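Local coordinates for glycine betaine, L-proline ABC transporter, glycine/betaine/L-proline-binding protein (ProX) (Borrelia burgdorferi, PDB 3TMG), which binds glycine betaine and probably delivers it, as the substrate-binding protein of an ABC transporter, to the membrane components for uptake, at residues A[75-80]-A[133-139]; A[160-164]-A[181-187]. All coordinates share one frame; numbering follows the deposited sequence. Where two conformers were deposited one is given.

Overall arrangement
Both contacts are buried and both reach the bound trimethyl glycine, one at each end of it. Contact 1 (75-80 with 133-139) brings together the starts of helices 78-84 and 135-146 at the carboxylate, where one backbone N-H bonds the ligand directly and a second acts through a water. Contact 2 (160-164 with 181-187) sets helix 160-172 against strand 179-183 and the turn that follows, and presents an indole face to the trimethylammonium group; behind it a histidine-carboxylate pair sits among apolar side chains. The centres of contact 1 and contact 2 are about 16 Å apart. The two do not touch, and the ligand bridges them.

Contact 1: residues A[75-80]-A[133-139]; sequences TADKFY and GAGTQIV. With BET (trimethyl glycine), chain E.
The carboxylate end of the glycine betaine pocket is built where A76 and G135 meet, at the N-terminal ends of helices 78-84 and 135-146. G135 has no side chain, and the carbonyl oxygen A76 O comes to 3.0 Å from G135 CA, which brings the two chains close together beside the ligand. T136 N donates a fairly straight hydrogen bond to the ligand oxygen O (3.0 Å, 164°). A water ties the segments together next to it: it accepts from G135 N and lies within hydrogen-bonding distance of D77 OD1 (2.6 Å) and of the same ligand oxygen. The other carboxylate oxygen, OXT, rests 3.2 Å from A76 CB. The anionic group is thus held at a helix start by one direct amide bond and one through water, probably as in other periplasmic-type binding proteins, the fold to which this domain belongs; the dipole of helix 135-146 probably adds to the attraction. D77 is steadied by Y57 and the amide of W72 through OD2, and T136 OG1 is bonded to Q100.

Farther from the ligand, Y80 reaches across with its hydroxyl, which donates to G133 O at 2.5 Å, approaching one lone pair within the plane of the carbonyl group (126° at the oxygen). With CG anti to its own carbonyl carbon (chi1 -57°), the tyrosine ring lies with G133 O at its edge, while F79 CD2 covers one face over the centre. I138 CD1 touches both rings obliquely, 3.9 Å from F79 CD2 and from Y80 CE2. Nearer the start of 75-80, V139 CG2 packs against T75 O at 3.6 Å, and the side chains of T75 and V139 cross at about a right angle.

Contact 2: residues A[160-164]-A[181-187]; sequences ESVML and LWKPHWA. With BET (trimethyl glycine), chain E.
E160, at the first turn of helix 160-172, reaches across to H185 with an extended side chain, CG anti to the backbone N (chi1 -173°). H185 NE2 donates to E160 OE2 at 2.7 Å, somewhat bent at 144°; the acceptor lies close to the imidazole plane, the N-H comes at it almost end-on to the C-O bond, and carboxylate and ring are turned 71° apart. A water also donates to E160 OE2 and is weakly bound by W186 NE1, while E160 OE1 is taken by the amide of G26. The opposite nitrogen of the imidazole, ND1, accepts from A187 N at 3.0 Å, exactly in the ring plane, capping the turn that leads into helix 187-190. Bonds at both nitrogens thus fix the rotation of the ring, a pattern consistent with a neutral imidazole protonated at NE2. E160 CG comes obliquely to the benzene ring of the W182 indole, 3.8 Å from CH2.

One turn on, M163 curls round at its CB-CG and CG-SD bonds to bring its methyl CE against L181 CD2 (3.8 Å) and obliquely near the same benzene ring of W182. L164 then packs against H185, W186 and A187: CD1 meets the imidazole edge, 3.7 Å from NE2, and approaches W186 CZ2 at 4.0 Å, while CD2 also reaches A187 CB.

L181 CD2 lies over the face of W182 turned from the ligand. The opposite face receives the ligand, with the methyl C2 of the trimethylammonium group 3.5 Å from W182 CD2. W72 meets the same indole nearly at right angles, and W25 also lines the pocket: a tryptophan cage round the quaternary ammonium, consistent with cation-pi binding, as in related glycine betaine-binding proteins.

Contact 1: residues A[75-80]-A[133-139]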
# COMPACT_ATOMS: atom_id res chain seq x y z
N THR A 75 -10.01 0.35 7.29
CA THR A 75 -9.53 -0.51 8.38
C THR A 75 -8.03 -0.39 8.70
O THR A 75 -7.67 -0.15 9.88
CB THR A 75 -9.89 -2.00 8.19
OG1 THR A 75 -11.31 -2.10 8.09
CG2 THR A 75 -9.38 -2.85 9.43
N ALA A 76 -7.20 -0.51 7.67
CA ALA A 76 -5.76 -0.57 7.90
C ALA A 76 -5.28 0.67 8.61
O ALA A 76 -4.53 0.58 9.59
CB ALA A 76 -4.99 -0.79 6.60
N ASP A 77 -5.69 1.85 8.13
CA ASP A 77 -5.15 3.10 8.66
C ASP A 77 -6.01 3.81 9.69
O ASP A 77 -5.75 4.97 9.98
CB ASP A 77 -4.78 4.10 7.54
CG ASP A 77 -3.64 3.62 6.67
OD1 ASP A 77 -3.07 2.50 6.89
OD2 ASP A 77 -3.35 4.37 5.71
N LYS A 78 -6.99 3.12 10.25
CA LYS A 78 -7.94 3.72 11.20
C LYS A 78 -7.22 4.51 12.28
O LYS A 78 -7.58 5.65 12.54
CB LYS A 78 -8.83 2.63 11.83
N PHE A 79 -6.18 3.91 12.87
CA PHE A 79 -5.47 4.51 14.00
C PHE A 79 -5.01 5.92 13.65
O PHE A 79 -5.17 6.84 14.46
CB PHE A 79 -4.32 3.57 14.43
CG PHE A 79 -3.41 4.15 15.48
CD1 PHE A 79 -3.76 4.07 16.84
CD2 PHE A 79 -2.21 4.75 15.12
CE1 PHE A 79 -2.91 4.61 17.82
CE2 PHE A 79 -1.35 5.26 16.08
CZ PHE A 79 -1.71 5.20 17.44
N TYR A 80 -4.47 6.12 12.43
CA TYR A 80 -4.01 7.46 12.01
C TYR A 80 -5.10 8.39 11.48
O TYR A 80 -5.11 9.59 11.76
CB TYR A 80 -2.92 7.32 10.94
CG TYR A 80 -1.74 6.49 11.40
CD1 TYR A 80 -0.83 6.98 12.37
CD2 TYR A 80 -1.56 5.19 10.91
CE1 TYR A 80 0.23 6.19 12.79
CE2 TYR A 80 -0.49 4.41 11.32
CZ TYR A 80 0.41 4.92 12.24
OH TYR A 80 1.48 4.13 12.64
N GLY A 133 4.28 -0.02 12.88
CA GLY A 133 3.51 1.20 12.65
C GLY A 133 2.72 1.22 11.35
O GLY A 133 1.84 2.06 11.20
N ALA A 134 3.00 0.31 10.42
CA ALA A 134 2.19 0.19 9.22
C ALA A 134 0.77 -0.15 9.67
O ALA A 134 0.58 -0.90 10.61
CB ALA A 134 2.72 -0.93 8.28
N GLY A 135 -0.24 0.38 8.98
CA GLY A 135 -1.61 0.07 9.36
C GLY A 135 -1.84 -1.43 9.44
O GLY A 135 -2.38 -1.95 10.43
N THR A 136 -1.40 -2.15 8.41
CA THR A 136 -1.60 -3.59 8.39
C THR A 136 -0.92 -4.27 9.61
O THR A 136 -1.45 -5.22 10.19
CB THR A 136 -1.11 -4.21 7.08
OG1 THR A 136 -2.02 -3.80 6.03
CG2 THR A 136 -1.18 -5.75 7.17
N GLN A 137 0.25 -3.78 9.99
CA GLN A 137 0.93 -4.32 11.18
C GLN A 137 0.17 -4.07 12.49
O GLN A 137 0.08 -4.94 13.37
CB GLN A 137 2.33 -3.73 11.28
CG GLN A 137 3.25 -4.36 12.35
CD GLN A 137 3.92 -5.65 11.89
OE1 GLN A 137 3.60 -6.18 10.82
NE2 GLN A 137 4.78 -6.21 12.74
N ILE A 138 -0.33 -2.84 12.63
CA ILE A 138 -1.19 -2.49 13.76
C ILE A 138 -2.42 -3.42 13.85
O ILE A 138 -2.72 -4.02 14.93
CB ILE A 138 -1.64 -1.01 13.67
CG1 ILE A 138 -0.40 -0.07 13.77
CG2 ILE A 138 -2.69 -0.72 14.76
CD1 ILE A 138 -0.72 1.42 13.77
N VAL A 139 -3.13 -3.58 12.73
CA VAL A 139 -4.40 -4.35 12.77
C VAL A 139 -4.10 -5.84 12.98
O VAL A 139 -4.82 -6.55 13.65
CB VAL A 139 -5.25 -4.14 11.50
CG1 VAL A 139 -6.53 -4.95 11.63
CG2 VAL A 139 -5.63 -2.63 11.41
N BET E . -0.01 -2.00 3.02
CA BET E . -0.55 -0.69 3.39
C BET E . -1.17 -0.82 4.79
O BET E . -0.52 -0.86 5.87
OXT BET E . -2.38 -0.92 4.80
C1 BET E . 0.48 -2.01 1.63
C2 BET E . -1.03 -3.03 3.12
C3 BET E . 1.10 -2.35 3.93
O HOH W 1 -0.55 1.85 6.47

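Contact 2: residues A[160-164]-A[181-187]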
# COMPACT_ATOMS: atom_id res chain seq x y z
N GLU A 160 8.38 -5.06 4.31
CA GLU A 160 7.80 -5.80 3.21
C GLU A 160 8.88 -6.72 2.57
O GLU A 160 8.59 -7.86 2.29
CB GLU A 160 7.17 -4.90 2.15
CG GLU A 160 6.40 -5.71 1.08
CD GLU A 160 5.96 -4.92 -0.16
OE1 GLU A 160 6.25 -3.72 -0.23
OE2 GLU A 160 5.35 -5.50 -1.10
N SER A 161 10.10 -6.20 2.35
CA SER A 161 11.16 -6.97 1.69
C SER A 161 11.61 -8.19 2.51
O SER A 161 11.75 -9.30 1.96
CB SER A 161 12.36 -6.06 1.38
OG SER A 161 12.03 -5.23 0.29
N VAL A 162 11.81 -8.01 3.81
CA VAL A 162 12.23 -9.09 4.69
C VAL A 162 11.09 -10.12 4.81
O VAL A 162 11.35 -11.34 4.71
CB VAL A 162 12.61 -8.59 6.11
CG1 VAL A 162 12.73 -9.74 7.07
CG2 VAL A 162 13.90 -7.79 6.04
N MET A 163 9.85 -9.64 5.00
CA MET A 163 8.67 -10.54 5.07
C MET A 163 8.59 -11.41 3.80
O MET A 163 8.48 -12.63 3.88
CB MET A 163 7.36 -9.75 5.30
CG MET A 163 6.08 -10.59 5.28
SD MET A 163 5.41 -10.98 3.64
CE MET A 163 4.73 -9.36 3.27
N LEU A 164 8.69 -10.79 2.64
CA LEU A 164 8.64 -11.55 1.36
C LEU A 164 9.82 -12.50 1.12
O LEU A 164 9.62 -13.60 0.61
CB LEU A 164 8.48 -10.63 0.18
CG LEU A 164 7.17 -9.82 0.13
CD1 LEU A 164 7.38 -8.70 -0.87
CD2 LEU A 164 6.05 -10.78 -0.27
N LEU A 181 -0.30 -10.37 4.73
CA LEU A 181 -0.11 -10.00 3.32
C LEU A 181 -1.40 -9.31 2.86
O LEU A 181 -2.33 -9.12 3.64
CB LEU A 181 0.25 -11.19 2.42
CG LEU A 181 1.68 -11.10 1.84
CD1 LEU A 181 2.09 -12.38 1.12
CD2 LEU A 181 1.83 -9.89 0.90
N TRP A 182 -1.44 -8.89 1.60
CA TRP A 182 -2.54 -8.08 1.15
C TRP A 182 -2.61 -8.23 -0.32
O TRP A 182 -1.64 -8.73 -0.96
CB TRP A 182 -2.34 -6.59 1.56
CG TRP A 182 -1.02 -6.02 1.07
CD1 TRP A 182 -0.72 -5.42 -0.17
CD2 TRP A 182 0.24 -6.07 1.80
NE1 TRP A 182 0.62 -5.05 -0.22
CE2 TRP A 182 1.25 -5.44 0.93
CE3 TRP A 182 0.61 -6.53 3.07
CZ2 TRP A 182 2.57 -5.30 1.33
CZ3 TRP A 182 1.95 -6.40 3.47
CH2 TRP A 182 2.91 -5.78 2.62
N LYS A 183 -3.77 -7.84 -0.86
CA LYS A 183 -3.91 -7.65 -2.30
C LYS A 183 -4.23 -6.18 -2.51
O LYS A 183 -4.93 -5.56 -1.69
CB LYS A 183 -5.02 -8.55 -2.92
CG LYS A 183 -4.74 -10.03 -2.80
CD LYS A 183 -5.87 -10.87 -3.45
CE LYS A 183 -5.41 -12.32 -3.71
NZ LYS A 183 -6.60 -13.19 -4.03
N PRO A 184 -3.74 -5.60 -3.62
CA PRO A 184 -3.06 -6.23 -4.74
C PRO A 184 -1.60 -6.54 -4.44
O PRO A 184 -0.89 -5.69 -3.89
CB PRO A 184 -3.14 -5.16 -5.86
CG PRO A 184 -3.18 -3.85 -5.09
CD PRO A 184 -3.96 -4.16 -3.81
N HIS A 185 -1.15 -7.75 -4.78
CA HIS A 185 0.27 -8.07 -4.63
C HIS A 185 0.59 -9.20 -5.57
O HIS A 185 -0.21 -10.16 -5.70
CB HIS A 185 0.62 -8.44 -3.17
CG HIS A 185 2.09 -8.26 -2.83
ND1 HIS A 185 3.04 -9.08 -3.32
CD2 HIS A 185 2.76 -7.28 -2.11
CE1 HIS A 185 4.27 -8.70 -2.87
NE2 HIS A 185 4.11 -7.61 -2.13
N TRP A 186 1.73 -9.12 -6.24
CA TRP A 186 2.17 -10.24 -7.14
C TRP A 186 2.52 -11.52 -6.39
O TRP A 186 2.60 -12.61 -6.99
CB TRP A 186 3.36 -9.78 -8.03
CG TRP A 186 4.45 -9.18 -7.19
CD1 TRP A 186 4.72 -7.83 -6.95
CD2 TRP A 186 5.40 -9.91 -6.34
NE1 TRP A 186 5.74 -7.68 -6.03
CE2 TRP A 186 6.21 -8.90 -5.66
CE3 TRP A 186 5.67 -11.26 -6.11
CZ2 TRP A 186 7.24 -9.24 -4.82
CZ3 TRP A 186 6.69 -11.59 -5.22
CH2 TRP A 186 7.46 -10.59 -4.59
N ALA A 187 2.67 -11.46 -5.05
CA ALA A 187 2.97 -12.68 -4.28
C ALA A 187 1.90 -13.77 -4.48
O ALA A 187 2.23 -14.96 -4.47
CB ALA A 187 3.12 -12.38 -2.79
N BET E . -0.01 -2.00 3.02
CA BET E . -0.55 -0.69 3.39
C BET E . -1.17 -0.82 4.79
O BET E . -0.52 -0.86 5.87
OXT BET E . -2.38 -0.92 4.80
C1 BET E . 0.48 -2.01 1.63
C2 BET E . -1.03 -3.03 3.12
C3 BET E . 1.10 -2.35 3.93
O HOH W 2 7.00 -5.52 -3.58